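PDB 4GQ2: nucleoporin nup120 from Schizosaccharomyces pombe, which serves as a structural component of the nuclear pore complex, whose nucleoporins also can dock transiently associated nuclear transport factors. Local coordinates for residues 611-616 with 702-707; 245-250 with 313-318; 437-442 with 511-516; 820-825 with 876-881. One frame throughout, in Å; residues are numbered along the deposited sequence.

Overall arrangement
The four contacts follow one another along the chain, in the order interaction 2, 3, 1 and 4, and none touches another. Interactions 2 and 3 both belong to the beta-propeller part of the chain, yet their centres are 47 Å apart. Interaction 2 joins two neighbouring sheets of the propeller. Interaction 3 joins two helices inserted between strands of it. Interaction 1 lies in the helical domain, on the opposite side of the chain's centre from interaction 2, with 72 Å between the two centres. Interaction 4 belongs to the HEAT repeats. Its nearest atoms are about 21 Å from those of interaction 3 and about 25 Å from those of interaction 1.

Interaction 1: residues 611-616 with 702-707; sequences SLFDTL and LITSQQ
T704 meets two side chains of 611-616, and its two branches share the work. Its methyl CG2 comes to the edge of the F613 ring, near the ring plane, with CE2 4.0 Å from CG2. Its OG1 lies over the side chain of L616, 3.6 Å from CD1 and 3.8 Å from CB. Both pairs of side chains meet at about a right angle. The hydroxyl of T704 sits between the backbone N and the carbonyl carbon (chi1 63°). From there it bonds back to L700 O in the last turn of helix 672-703, so a polar atom can rest against leucine carbons. S705 OG bonds to S701 O in the same way. S701 OG in turn reaches across to L616 O and ties the two helices together. CD2 of L612 lies 3.5 Å above one face of the F613 ring, offset toward the rim. S611 is the N-cap of helix 612-624, and its OG accepts from D614 N at 3.3 Å. L612, F613 and L616 also touch helix 719-739. The contact packs the first turn of helix 612-624 against the type I turn I703-Q706 that ends helix 672-703, within the alpha-helical domain of Nup120.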
loop_
_atom_site.group_PDB
_atom_site.type_symbol
_atom_site.label_atom_id
_atom_site.label_comp_id
_atom_site.label_asym_id
_atom_site.label_seq_id
_atom_site.Cartn_x
_atom_site.Cartn_y
_atom_site.Cartn_z
ATOM N N SER A 611 25.417 9.501 -20.594
ATOM C CA SER A 611 26.277 10.038 -19.558
ATOM C C SER A 611 25.403 10.738 -18.531
ATOM O O SER A 611 24.226 11.013 -18.782
ATOM C CB SER A 611 27.249 11.046 -20.162
ATOM O OG SER A 611 26.554 12.171 -20.678
ATOM N N LEU A 612 25.988 11.040 -17.383
ATOM C CA LEU A 612 25.294 11.755 -16.328
ATOM C C LEU A 612 24.667 13.070 -16.815
ATOM O O LEU A 612 23.493 13.337 -16.561
ATOM C CB LEU A 612 26.255 12.006 -15.163
ATOM C CG LEU A 612 25.649 12.354 -13.807
ATOM C CD1 LEU A 612 26.537 11.817 -12.699
ATOM C CD2 LEU A 612 25.449 13.854 -13.654
ATOM N N PHE A 613 25.442 13.884 -17.523
ATOM C CA PHE A 613 24.993 15.237 -17.842
ATOM C C PHE A 613 24.159 15.339 -19.112
ATOM O O PHE A 613 23.532 16.369 -19.362
ATOM C CB PHE A 613 26.163 16.223 -17.818
ATOM C CG PHE A 613 26.697 16.469 -16.435
ATOM C CD1 PHE A 613 27.709 15.666 -15.908
ATOM C CD2 PHE A 613 26.167 17.482 -15.643
ATOM C CE1 PHE A 613 28.195 15.881 -14.627
ATOM C CE2 PHE A 613 26.646 17.699 -14.358
ATOM C CZ PHE A 613 27.659 16.897 -13.850
ATOM N N ASP A 614 24.139 14.266 -19.897
ATOM C CA ASP A 614 23.160 14.133 -20.972
ATOM C C ASP A 614 21.770 13.873 -20.391
ATOM O O ASP A 614 20.774 14.410 -20.886
ATOM C CB ASP A 614 23.543 13.003 -21.935
ATOM C CG ASP A 614 24.680 13.381 -22.872
ATOM O OD1 ASP A 614 24.874 14.583 -23.149
ATOM O OD2 ASP A 614 25.380 12.458 -23.340
ATOM N N THR A 615 21.714 13.050 -19.343
ATOM C CA THR A 615 20.453 12.696 -18.688
ATOM C C THR A 615 19.810 13.902 -18.005
ATOM O O THR A 615 18.606 14.124 -18.145
ATOM C CB THR A 615 20.605 11.526 -17.682
ATOM O OG1 THR A 615 21.722 11.759 -16.820
ATOM C CG2 THR A 615 20.809 10.205 -18.407
ATOM N N LEU A 616 20.613 14.685 -17.287
ATOM C CA LEU A 616 20.131 15.928 -16.683
ATOM C C LEU A 616 19.543 16.879 -17.722
ATOM O O LEU A 616 18.540 17.545 -17.460
ATOM C CB LEU A 616 21.248 16.634 -15.908
ATOM C CG LEU A 616 21.580 16.131 -14.504
ATOM C CD1 LEU A 616 22.904 16.712 -14.031
ATOM C CD2 LEU A 616 20.478 16.471 -13.510
ATOM N N LEU A 702 18.020 22.143 -13.636
ATOM C CA LEU A 702 17.858 23.482 -14.207
ATOM C C LEU A 702 19.223 24.154 -14.395
ATOM O O LEU A 702 19.541 24.637 -15.478
ATOM C CB LEU A 702 16.960 24.341 -13.305
ATOM C CG LEU A 702 16.446 25.679 -13.861
ATOM C CD1 LEU A 702 15.106 26.018 -13.242
ATOM C CD2 LEU A 702 17.430 26.823 -13.641
ATOM N N ILE A 703 20.006 24.162 -13.318
ATOM C CA ILE A 703 21.312 24.796 -13.244
ATOM C C ILE A 703 22.267 24.306 -14.332
ATOM O O ILE A 703 22.879 25.115 -15.027
ATOM C CB ILE A 703 21.940 24.539 -11.850
ATOM C CG1 ILE A 703 21.185 25.310 -10.767
ATOM C CG2 ILE A 703 23.427 24.886 -11.828
ATOM C CD1 ILE A 703 21.498 24.837 -9.360
ATOM N N THR A 704 22.378 22.988 -14.487
ATOM C CA THR A 704 23.358 22.395 -15.399
ATOM C C THR A 704 22.927 22.478 -16.863
ATOM O O THR A 704 23.638 22.012 -17.748
ATOM C CB THR A 704 23.704 20.933 -15.029
ATOM O OG1 THR A 704 22.530 20.108 -15.138
ATOM C CG2 THR A 704 24.276 20.853 -13.605
ATOM N N SER A 705 21.765 23.072 -17.112
ATOM C CA SER A 705 21.285 23.286 -18.476
ATOM C C SER A 705 21.353 24.765 -18.859
ATOM O O SER A 705 20.984 25.144 -19.971
ATOM C CB SER A 705 19.849 22.781 -18.614
ATOM O OG SER A 705 19.736 21.449 -18.145
ATOM N N GLN A 706 21.819 25.597 -17.929
ATOM C CA GLN A 706 21.925 27.034 -18.163
ATOM C C GLN A 706 23.220 27.441 -18.846
ATOM O O GLN A 706 24.303 26.991 -18.465
ATOM C CB GLN A 706 21.803 27.783 -16.841
ATOM C CG GLN A 706 20.535 28.601 -16.699
ATOM C CD GLN A 706 19.303 27.923 -17.255
ATOM O OE1 GLN A 706 18.860 26.891 -16.757
ATOM N NE2 GLN A 706 18.731 28.516 -18.289
ATOM N N GLN A 707 23.101 28.303 -19.852
ATOM C CA GLN A 707 24.271 28.919 -20.478
ATOM C C GLN A 707 24.684 30.171 -19.704
ATOM O O GLN A 707 24.635 31.285 -20.225
ATOM C CB GLN A 707 24.006 29.238 -21.955
ATOM C CG GLN A 707 23.622 28.032 -22.803
ATOM C CD GLN A 707 24.664 26.921 -22.768
ATOM O OE1 GLN A 707 25.765 27.065 -23.303
ATOM N NE2 GLN A 707 24.315 25.803 -22.141
#

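Interaction 2: residues 245-250 with 313-318; sequences STYNVL and YKLNAN
Y247 carries its ring on a chi1 of -41°, with CG anti to the carbonyl carbon and beside the backbone N. This sends the ring toward L315 on strand 309-317. The contact joins two neighbouring blades of the beta-propeller. Residues 245-250 run from the loop after strand 238-244 into strand 249-254, in one four-stranded antiparallel sheet. Strand 309-317 belongs to the next sheet. The contact between the blades is apolar. L315 CD1 meets one side of the Y247 ring obliquely, 3.7 Å from CD2 and 4.0 Å from CE2. The two side chains slide past each other in opposite directions. A317, two residues on along the strand, also points toward the other blade, and its CB lies 4.5 Å from Y247 CE1, across the ring from CD2. V249, which follows an inverse gamma turn centred on N248, touches the same methyl of L315. L315 also touches L244, so it is packed by both strands that flank the turn. V249 has further neighbours in L324 and V261. The tyrosine hydroxyl has its own partner: Y247 OH makes a weak hydrogen bond to S296 OG, next to strand 297-302. V249 CG1 lies 4.2 Å from L315 CD1.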
loop_
_atom_site.group_PDB
_atom_site.type_symbol
_atom_site.label_atom_id
_atom_site.label_comp_id
_atom_site.label_asym_id
_atom_site.label_seq_id
_atom_site.Cartn_x
_atom_site.Cartn_y
_atom_site.Cartn_z
ATOM N N SER A 245 -3.178 6.626 45.055
ATOM C CA SER A 245 -2.480 5.633 45.885
ATOM C C SER A 245 -0.958 5.890 45.834
ATOM O O SER A 245 -0.484 6.528 44.900
ATOM C CB SER A 245 -2.855 4.194 45.487
ATOM O OG SER A 245 -3.434 4.133 44.193
ATOM N N THR A 246 -0.182 5.415 46.813
ATOM C CA THR A 246 -0.644 4.536 47.888
ATOM C C THR A 246 -1.183 5.320 49.093
ATOM O O THR A 246 -0.955 4.951 50.251
ATOM C CB THR A 246 0.450 3.521 48.319
ATOM O OG1 THR A 246 1.346 3.272 47.228
ATOM C CG2 THR A 246 -0.175 2.194 48.770
ATOM N N TYR A 247 -1.882 6.414 48.800
ATOM C CA TYR A 247 -2.793 7.018 49.757
ATOM C C TYR A 247 -4.154 6.425 49.448
ATOM O O TYR A 247 -4.664 6.607 48.344
ATOM C CB TYR A 247 -2.861 8.539 49.596
ATOM C CG TYR A 247 -1.548 9.236 49.330
ATOM C CD1 TYR A 247 -0.398 8.921 50.055
ATOM C CD2 TYR A 247 -1.466 10.238 48.372
ATOM C CE1 TYR A 247 0.802 9.569 49.812
ATOM C CE2 TYR A 247 -0.274 10.898 48.128
ATOM C CZ TYR A 247 0.856 10.558 48.847
ATOM O OH TYR A 247 2.040 11.214 48.602
ATOM N N ASN A 248 -4.743 5.708 50.399
ATOM C CA ASN A 248 -6.098 5.195 50.214
ATOM C C ASN A 248 -7.083 6.374 50.218
ATOM O O ASN A 248 -7.882 6.545 51.141
ATOM C CB ASN A 248 -6.433 4.154 51.289
ATOM C CG ASN A 248 -7.509 3.175 50.846
ATOM O OD1 ASN A 248 -7.861 3.099 49.666
ATOM N ND2 ASN A 248 -8.035 2.411 51.800
ATOM N N VAL A 249 -7.008 7.179 49.161
ATOM C CA VAL A 249 -7.587 8.520 49.140
ATOM C C VAL A 249 -8.373 8.816 47.862
ATOM O O VAL A 249 -7.975 8.422 46.764
ATOM C CB VAL A 249 -6.473 9.579 49.337
ATOM C CG1 VAL A 249 -6.811 10.899 48.656
ATOM C CG2 VAL A 249 -6.185 9.775 50.818
ATOM N N LEU A 250 -9.491 9.514 48.031
ATOM C CA LEU A 250 -10.307 9.996 46.928
ATOM C C LEU A 250 -10.258 11.519 46.932
ATOM O O LEU A 250 -10.419 12.141 47.981
ATOM C CB LEU A 250 -11.747 9.511 47.102
ATOM C CG LEU A 250 -12.607 9.236 45.867
ATOM C CD1 LEU A 250 -12.122 7.991 45.134
ATOM C CD2 LEU A 250 -14.066 9.080 46.265
ATOM N N TYR A 313 -1.666 21.347 43.007
ATOM C CA TYR A 313 -1.652 21.196 44.454
ATOM C C TYR A 313 -0.797 20.004 44.856
ATOM O O TYR A 313 -0.790 18.979 44.175
ATOM C CB TYR A 313 -3.070 20.980 44.985
ATOM C CG TYR A 313 -3.997 22.167 44.853
ATOM C CD1 TYR A 313 -4.631 22.444 43.645
ATOM C CD2 TYR A 313 -4.260 23.001 45.943
ATOM C CE1 TYR A 313 -5.487 23.524 43.519
ATOM C CE2 TYR A 313 -5.123 24.084 45.826
ATOM C CZ TYR A 313 -5.732 24.338 44.609
ATOM O OH TYR A 313 -6.586 25.407 44.463
ATOM N N LYS A 314 -0.089 20.145 45.973
ATOM C CA LYS A 314 0.658 19.045 46.571
ATOM C C LYS A 314 -0.187 18.397 47.662
ATOM O O LYS A 314 -0.800 19.092 48.478
ATOM C CB LYS A 314 1.983 19.557 47.155
ATOM C CG LYS A 314 2.844 18.505 47.840
ATOM C CD LYS A 314 3.739 17.758 46.861
ATOM C CE LYS A 314 4.380 16.524 47.487
ATOM N NZ LYS A 314 5.480 16.843 48.439
ATOM N N LEU A 315 -0.234 17.069 47.658
ATOM C CA LEU A 315 -0.869 16.326 48.736
ATOM C C LEU A 315 0.194 15.876 49.729
ATOM O O LEU A 315 1.162 15.200 49.365
ATOM C CB LEU A 315 -1.640 15.112 48.210
ATOM C CG LEU A 315 -3.053 14.821 48.742
ATOM C CD1 LEU A 315 -3.419 13.378 48.450
ATOM C CD2 LEU A 315 -3.242 15.106 50.229
ATOM N N ASN A 316 -0.002 16.269 50.985
ATOM C CA ASN A 316 0.899 15.917 52.070
ATOM C C ASN A 316 0.171 15.064 53.100
ATOM O O ASN A 316 -0.884 15.452 53.608
ATOM C CB ASN A 316 1.469 17.185 52.713
ATOM C CG ASN A 316 2.221 18.058 51.718
ATOM O OD1 ASN A 316 3.139 17.595 51.038
ATOM N ND2 ASN A 316 1.833 19.330 51.629
ATOM N N ALA A 317 0.732 13.891 53.381
ATOM C CA ALA A 317 0.157 12.956 54.343
ATOM C C ALA A 317 1.128 12.710 55.493
ATOM O O ALA A 317 2.338 12.612 55.276
ATOM C CB ALA A 317 -0.195 11.644 53.657
ATOM N N ASN A 318 0.595 12.620 56.710
ATOM C CA ASN A 318 1.415 12.319 57.889
ATOM C C ASN A 318 1.026 11.016 58.591
ATOM O O ASN A 318 0.419 10.128 57.989
ATOM C CB ASN A 318 1.439 13.498 58.880
ATOM C CG ASN A 318 0.057 13.874 59.402
ATOM O OD1 ASN A 318 -0.406 14.994 59.194
ATOM N ND2 ASN A 318 -0.596 12.948 60.100
#

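Interaction 3: residues 437-442 with 511-516; sequences IQVALL and AYLDHF
This is a buried, apolar helix-to-helix contact between V439 and A440 on helix 434-443 and L513 near the end of helix 492-515. One methyl does most of the work. L513 CD1 lies 3.8 Å from V439 CG1 and 4.2 Å from V439 CB. It also reaches the neighbouring backbone, 3.9 Å from A440 N, and stands 4.3 Å from A440 CB. A440 has only a CB there, consistent with the close approach of L513 CD1 to the backbone. L513 is extended at its end (chi2 178°), which carries CD1 out toward the other helix. V439 has CG1 anti to the backbone N (chi1 171°), and it is this branch that meets L513. The side chains of V439 and L513 cross obliquely. In the chain the two helices belong to a helical insertion in the beta-propeller: it leaves after strand 390-395 and returns at strand 520-525, both in the same eight-stranded sheet. V439 also touches L456 and F51, so helices 453-459 and 46-55 close in on it. D514, next to L513, ties the end of its helix to two places. OD2 forms a salt bridge with K539 NZ on strand 539-544, and OD1 bonds to S433 OG just ahead of helix 434-443. One helical turn apart, F516 CE2 lies 3.6 Å above one face of the Y512 ring, offset toward its rim, while Y512 OH bonds to E48 OE1.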
loop_
_atom_site.group_PDB
_atom_site.type_symbol
_atom_site.label_atom_id
_atom_site.label_comp_id
_atom_site.label_asym_id
_atom_site.label_seq_id
_atom_site.Cartn_x
_atom_site.Cartn_y
_atom_site.Cartn_z
ATOM N N ILE A 437 -16.070 3.675 4.521
ATOM C CA ILE A 437 -16.102 3.181 3.140
ATOM C C ILE A 437 -17.267 2.203 2.948
ATOM O O ILE A 437 -18.024 2.315 1.972
ATOM C CB ILE A 437 -14.752 2.560 2.696
ATOM C CG1 ILE A 437 -13.632 3.617 2.722
ATOM C CG2 ILE A 437 -14.859 1.942 1.308
ATOM C CD1 ILE A 437 -12.242 3.089 2.409
ATOM N N GLN A 438 -17.424 1.274 3.893
ATOM C CA GLN A 438 -18.505 0.287 3.836
ATOM C C GLN A 438 -19.883 0.935 3.851
ATOM O O GLN A 438 -20.749 0.579 3.056
ATOM C CB GLN A 438 -18.407 -0.704 4.993
ATOM C CG GLN A 438 -17.184 -1.593 4.953
ATOM C CD GLN A 438 -16.998 -2.383 6.230
ATOM O OE1 GLN A 438 -17.564 -2.053 7.273
ATOM N NE2 GLN A 438 -16.202 -3.441 6.154
ATOM N N VAL A 439 -20.084 1.883 4.759
ATOM C CA VAL A 439 -21.359 2.596 4.843
ATOM C C VAL A 439 -21.585 3.468 3.613
ATOM O O VAL A 439 -22.682 3.478 3.063
ATOM C CB VAL A 439 -21.485 3.411 6.147
ATOM C CG1 VAL A 439 -22.718 4.303 6.113
ATOM C CG2 VAL A 439 -21.553 2.465 7.335
ATOM N N ALA A 440 -20.546 4.178 3.171
ATOM C CA ALA A 440 -20.622 4.938 1.925
ATOM C C ALA A 440 -20.989 4.038 0.742
ATOM O O ALA A 440 -21.788 4.419 -0.113
ATOM C CB ALA A 440 -19.312 5.649 1.658
ATOM N N LEU A 441 -20.407 2.841 0.707
ATOM C CA LEU A 441 -20.697 1.864 -0.337
ATOM C C LEU A 441 -22.178 1.462 -0.386
ATOM O O LEU A 441 -22.726 1.270 -1.471
ATOM C CB LEU A 441 -19.804 0.626 -0.181
ATOM C CG LEU A 441 -19.800 -0.370 -1.342
ATOM C CD1 LEU A 441 -19.421 0.323 -2.645
ATOM C CD2 LEU A 441 -18.853 -1.522 -1.044
ATOM N N LEU A 442 -22.802 1.327 0.787
ATOM C CA LEU A 442 -24.241 1.067 0.913
ATOM C C LEU A 442 -25.078 2.095 0.151
ATOM O O LEU A 442 -25.927 1.744 -0.668
ATOM C CB LEU A 442 -24.648 1.097 2.386
ATOM C CG LEU A 442 -25.065 -0.155 3.164
ATOM C CD1 LEU A 442 -23.971 -1.205 3.243
ATOM C CD2 LEU A 442 -25.488 0.269 4.563
ATOM N N ALA A 511 -15.146 10.737 3.266
ATOM C CA ALA A 511 -14.543 11.760 4.125
ATOM C C ALA A 511 -15.572 12.431 5.024
ATOM O O ALA A 511 -15.264 12.770 6.169
ATOM C CB ALA A 511 -13.799 12.808 3.295
ATOM N N TYR A 512 -16.789 12.616 4.514
ATOM C CA TYR A 512 -17.847 13.281 5.282
ATOM C C TYR A 512 -18.290 12.437 6.474
ATOM O O TYR A 512 -18.418 12.937 7.591
ATOM C CB TYR A 512 -19.046 13.644 4.392
ATOM C CG TYR A 512 -20.254 14.124 5.164
ATOM C CD1 TYR A 512 -20.330 15.435 5.657
ATOM C CD2 TYR A 512 -21.324 13.263 5.411
ATOM C CE1 TYR A 512 -21.443 15.866 6.370
ATOM C CE2 TYR A 512 -22.434 13.682 6.121
ATOM C CZ TYR A 512 -22.494 14.977 6.600
ATOM O OH TYR A 512 -23.612 15.358 7.303
ATOM N N LEU A 513 -18.514 11.153 6.229
ATOM C CA LEU A 513 -18.893 10.235 7.292
ATOM C C LEU A 513 -17.761 10.056 8.288
ATOM O O LEU A 513 -17.987 10.097 9.503
ATOM C CB LEU A 513 -19.282 8.881 6.709
ATOM C CG LEU A 513 -20.534 8.829 5.831
ATOM C CD1 LEU A 513 -20.701 7.410 5.330
ATOM C CD2 LEU A 513 -21.772 9.281 6.592
ATOM N N ASP A 514 -16.544 9.877 7.772
ATOM C CA ASP A 514 -15.424 9.517 8.621
ATOM C C ASP A 514 -15.011 10.643 9.530
ATOM O O ASP A 514 -14.456 10.403 10.596
ATOM C CB ASP A 514 -14.210 9.065 7.817
ATOM C CG ASP A 514 -13.147 8.438 8.702
ATOM O OD1 ASP A 514 -13.382 7.335 9.240
ATOM O OD2 ASP A 514 -12.087 9.053 8.879
ATOM N N HIS A 515 -15.277 11.867 9.095
ATOM C CA HIS A 515 -14.929 13.058 9.850
ATOM C C HIS A 515 -15.679 13.171 11.152
ATOM O O HIS A 515 -15.187 13.780 12.100
ATOM C CB HIS A 515 -15.112 14.308 8.990
ATOM C CG HIS A 515 -14.547 15.556 9.611
ATOM N ND1 HIS A 515 -13.344 15.579 10.233
ATOM C CD2 HIS A 515 -15.058 16.849 9.689
ATOM C CE1 HIS A 515 -13.100 16.822 10.687
ATOM N NE2 HIS A 515 -14.151 17.600 10.355
ATOM N N PHE A 516 -16.859 12.563 11.230
ATOM C CA PHE A 516 -17.571 12.447 12.509
ATOM C C PHE A 516 -16.748 11.663 13.536
ATOM O O PHE A 516 -16.827 11.931 14.734
ATOM C CB PHE A 516 -18.957 11.812 12.317
ATOM C CG PHE A 516 -19.935 12.702 11.598
ATOM C CD1 PHE A 516 -20.428 13.863 12.207
ATOM C CD2 PHE A 516 -20.364 12.391 10.309
ATOM C CE1 PHE A 516 -21.317 14.696 11.541
ATOM C CE2 PHE A 516 -21.262 13.218 9.641
ATOM C CZ PHE A 516 -21.737 14.371 10.259
#

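Interaction 4: residues 820-825 with 876-881; sequences LFLFKQ and QFAVLR
F821 O accepts a hydrogen bond from K824 N at 2.7 Å, and F821 itself touches V879 across the contact. With Q825 N to L820 O at 2.9 Å, this bond forms a Schellman motif. K824, at positive phi, is its C-prime residue, and helix 812-822 ends here. The last turn turns F821 and L822 toward 876-881. V879 CG1 packs against both, 3.8 Å from F821 CD2 and 3.7 Å from L822 CD1. It approaches the F821 ring obliquely. The V879 torsion (chi1 -75°) sets CG1 anti to the carbonyl carbon, and this branch meets both partners. L822 uses its second methyl as well: CD2 lies 4.0 Å from A878 CB. The two branches of one leucine thus cover two successive residues of the opposite segment. The backbone of 876-881 is held too, since V879 N bonds to E818 OE2, one turn back on helix 812-822. F821 makes an edge-to-face contact with Y826 and touches L848, I849 and K852 on helix 840-852. The contact lies in the HEAT repeats of Nup120. It fits the C-terminal end of helix 812-822 against the loop that leads into helix 881-889, with helices 826-832 and 840-852 packed around F821.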
loop_
_atom_site.group_PDB
_atom_site.type_symbol
_atom_site.label_atom_id
_atom_site.label_comp_id
_atom_site.label_asym_id
_atom_site.label_seq_id
_atom_site.Cartn_x
_atom_site.Cartn_y
_atom_site.Cartn_z
ATOM N N LEU A 820 11.046 -10.560 2.342
ATOM C CA LEU A 820 9.688 -10.803 1.853
ATOM C C LEU A 820 9.633 -12.174 1.189
ATOM O O LEU A 820 8.683 -12.937 1.389
ATOM C CB LEU A 820 9.240 -9.703 0.879
ATOM C CG LEU A 820 8.835 -8.344 1.473
ATOM C CD1 LEU A 820 8.663 -7.288 0.383
ATOM C CD2 LEU A 820 7.557 -8.472 2.287
ATOM N N PHE A 821 10.678 -12.477 0.418
ATOM C CA PHE A 821 10.784 -13.744 -0.276
ATOM C C PHE A 821 10.795 -14.890 0.720
ATOM O O PHE A 821 9.978 -15.805 0.614
ATOM C CB PHE A 821 12.019 -13.784 -1.182
ATOM C CG PHE A 821 12.069 -14.998 -2.060
ATOM C CD1 PHE A 821 11.370 -15.025 -3.266
ATOM C CD2 PHE A 821 12.790 -16.129 -1.672
ATOM C CE1 PHE A 821 11.402 -16.150 -4.078
ATOM C CE2 PHE A 821 12.821 -17.259 -2.481
ATOM C CZ PHE A 821 12.127 -17.268 -3.686
ATOM N N LEU A 822 11.697 -14.822 1.698
ATOM C CA LEU A 822 11.754 -15.808 2.789
ATOM C C LEU A 822 10.401 -16.040 3.454
ATOM O O LEU A 822 10.132 -17.137 3.940
ATOM C CB LEU A 822 12.776 -15.376 3.849
ATOM C CG LEU A 822 14.218 -15.899 3.862
ATOM C CD1 LEU A 822 14.595 -16.794 2.683
ATOM C CD2 LEU A 822 15.181 -14.724 3.991
ATOM N N PHE A 823 9.558 -15.008 3.485
ATOM C CA PHE A 823 8.222 -15.122 4.079
ATOM C C PHE A 823 7.158 -15.404 3.026
ATOM O O PHE A 823 5.960 -15.304 3.295
ATOM C CB PHE A 823 7.880 -13.893 4.931
ATOM C CG PHE A 823 8.437 -13.963 6.327
ATOM C CD1 PHE A 823 9.791 -13.737 6.564
ATOM C CD2 PHE A 823 7.611 -14.272 7.405
ATOM C CE1 PHE A 823 10.316 -13.818 7.849
ATOM C CE2 PHE A 823 8.127 -14.360 8.691
ATOM C CZ PHE A 823 9.482 -14.127 8.917
ATOM N N LYS A 824 7.616 -15.780 1.833
ATOM C CA LYS A 824 6.744 -16.320 0.781
ATOM C C LYS A 824 5.754 -15.278 0.275
ATOM O O LYS A 824 4.670 -15.611 -0.204
ATOM C CB LYS A 824 6.044 -17.605 1.256
ATOM C CG LYS A 824 7.013 -18.643 1.807
ATOM C CD LYS A 824 6.352 -19.984 2.082
ATOM C CE LYS A 824 7.407 -21.047 2.368
ATOM N NZ LYS A 824 6.852 -22.430 2.398
ATOM N N GLN A 825 6.156 -14.012 0.382
ATOM C CA GLN A 825 5.392 -12.898 -0.158
ATOM C C GLN A 825 5.786 -12.663 -1.615
ATOM O O GLN A 825 6.325 -11.602 -1.984
ATOM C CB GLN A 825 5.589 -11.635 0.696
ATOM C CG GLN A 825 5.000 -11.740 2.097
ATOM C CD GLN A 825 3.495 -11.935 2.077
ATOM O OE1 GLN A 825 2.801 -11.398 1.213
ATOM N NE2 GLN A 825 2.981 -12.707 3.028
ATOM N N GLN A 876 24.570 -12.957 5.666
ATOM C CA GLN A 876 23.384 -12.102 5.823
ATOM C C GLN A 876 22.086 -12.578 5.152
ATOM O O GLN A 876 20.981 -12.300 5.660
ATOM C CB GLN A 876 23.696 -10.673 5.363
ATOM C CG GLN A 876 22.765 -9.637 5.977
ATOM C CD GLN A 876 22.818 -8.291 5.282
ATOM O OE1 GLN A 876 21.845 -7.868 4.655
ATOM N NE2 GLN A 876 23.948 -7.603 5.400
ATOM N N PHE A 877 22.225 -13.280 4.025
ATOM C CA PHE A 877 21.081 -13.669 3.210
ATOM C C PHE A 877 20.828 -15.162 3.260
ATOM O O PHE A 877 21.590 -15.950 2.703
ATOM C CB PHE A 877 21.272 -13.237 1.757
ATOM C CG PHE A 877 21.574 -11.776 1.588
ATOM C CD1 PHE A 877 20.559 -10.829 1.661
ATOM C CD2 PHE A 877 22.873 -11.346 1.344
ATOM C CE1 PHE A 877 20.834 -9.477 1.500
ATOM C CE2 PHE A 877 23.154 -9.998 1.170
ATOM C CZ PHE A 877 22.133 -9.064 1.247
ATOM N N ALA A 878 19.732 -15.537 3.906
ATOM C CA ALA A 878 19.347 -16.937 4.037
ATOM C C ALA A 878 18.966 -17.605 2.709
ATOM O O ALA A 878 18.905 -18.829 2.649
ATOM C CB ALA A 878 18.216 -17.076 5.043
ATOM N N VAL A 879 18.702 -16.822 1.657
ATOM C CA VAL A 879 18.440 -17.418 0.332
ATOM C C VAL A 879 19.689 -18.104 -0.227
ATOM O O VAL A 879 19.592 -18.915 -1.133
ATOM C CB VAL A 879 17.901 -16.415 -0.729
ATOM C CG1 VAL A 879 16.447 -16.072 -0.470
ATOM C CG2 VAL A 879 18.761 -15.157 -0.811
ATOM N N LEU A 880 20.855 -17.769 0.324
ATOM C CA LEU A 880 22.130 -18.323 -0.135
ATOM C C LEU A 880 22.474 -19.670 0.505
ATOM O O LEU A 880 23.452 -20.304 0.112
ATOM C CB LEU A 880 23.271 -17.325 0.094
ATOM C CG LEU A 880 23.201 -15.949 -0.578
ATOM C CD1 LEU A 880 24.513 -15.200 -0.402
ATOM C CD2 LEU A 880 22.867 -16.070 -2.054
ATOM N N ARG A 881 21.668 -20.113 1.471
ATOM C CA ARG A 881 21.975 -21.339 2.220
ATOM C C ARG A 881 22.160 -22.582 1.343
ATOM O O ARG A 881 23.152 -23.294 1.497
ATOM C CB ARG A 881 20.981 -21.595 3.375
ATOM C CG ARG A 881 19.543 -21.883 2.963
ATOM C CD ARG A 881 18.739 -22.485 4.107
ATOM N NE ARG A 881 18.942 -23.930 4.220
ATOM C CZ ARG A 881 18.243 -24.846 3.552
ATOM N NH1 ARG A 881 17.280 -24.481 2.710
ATOM N NH2 ARG A 881 18.504 -26.134 3.723
#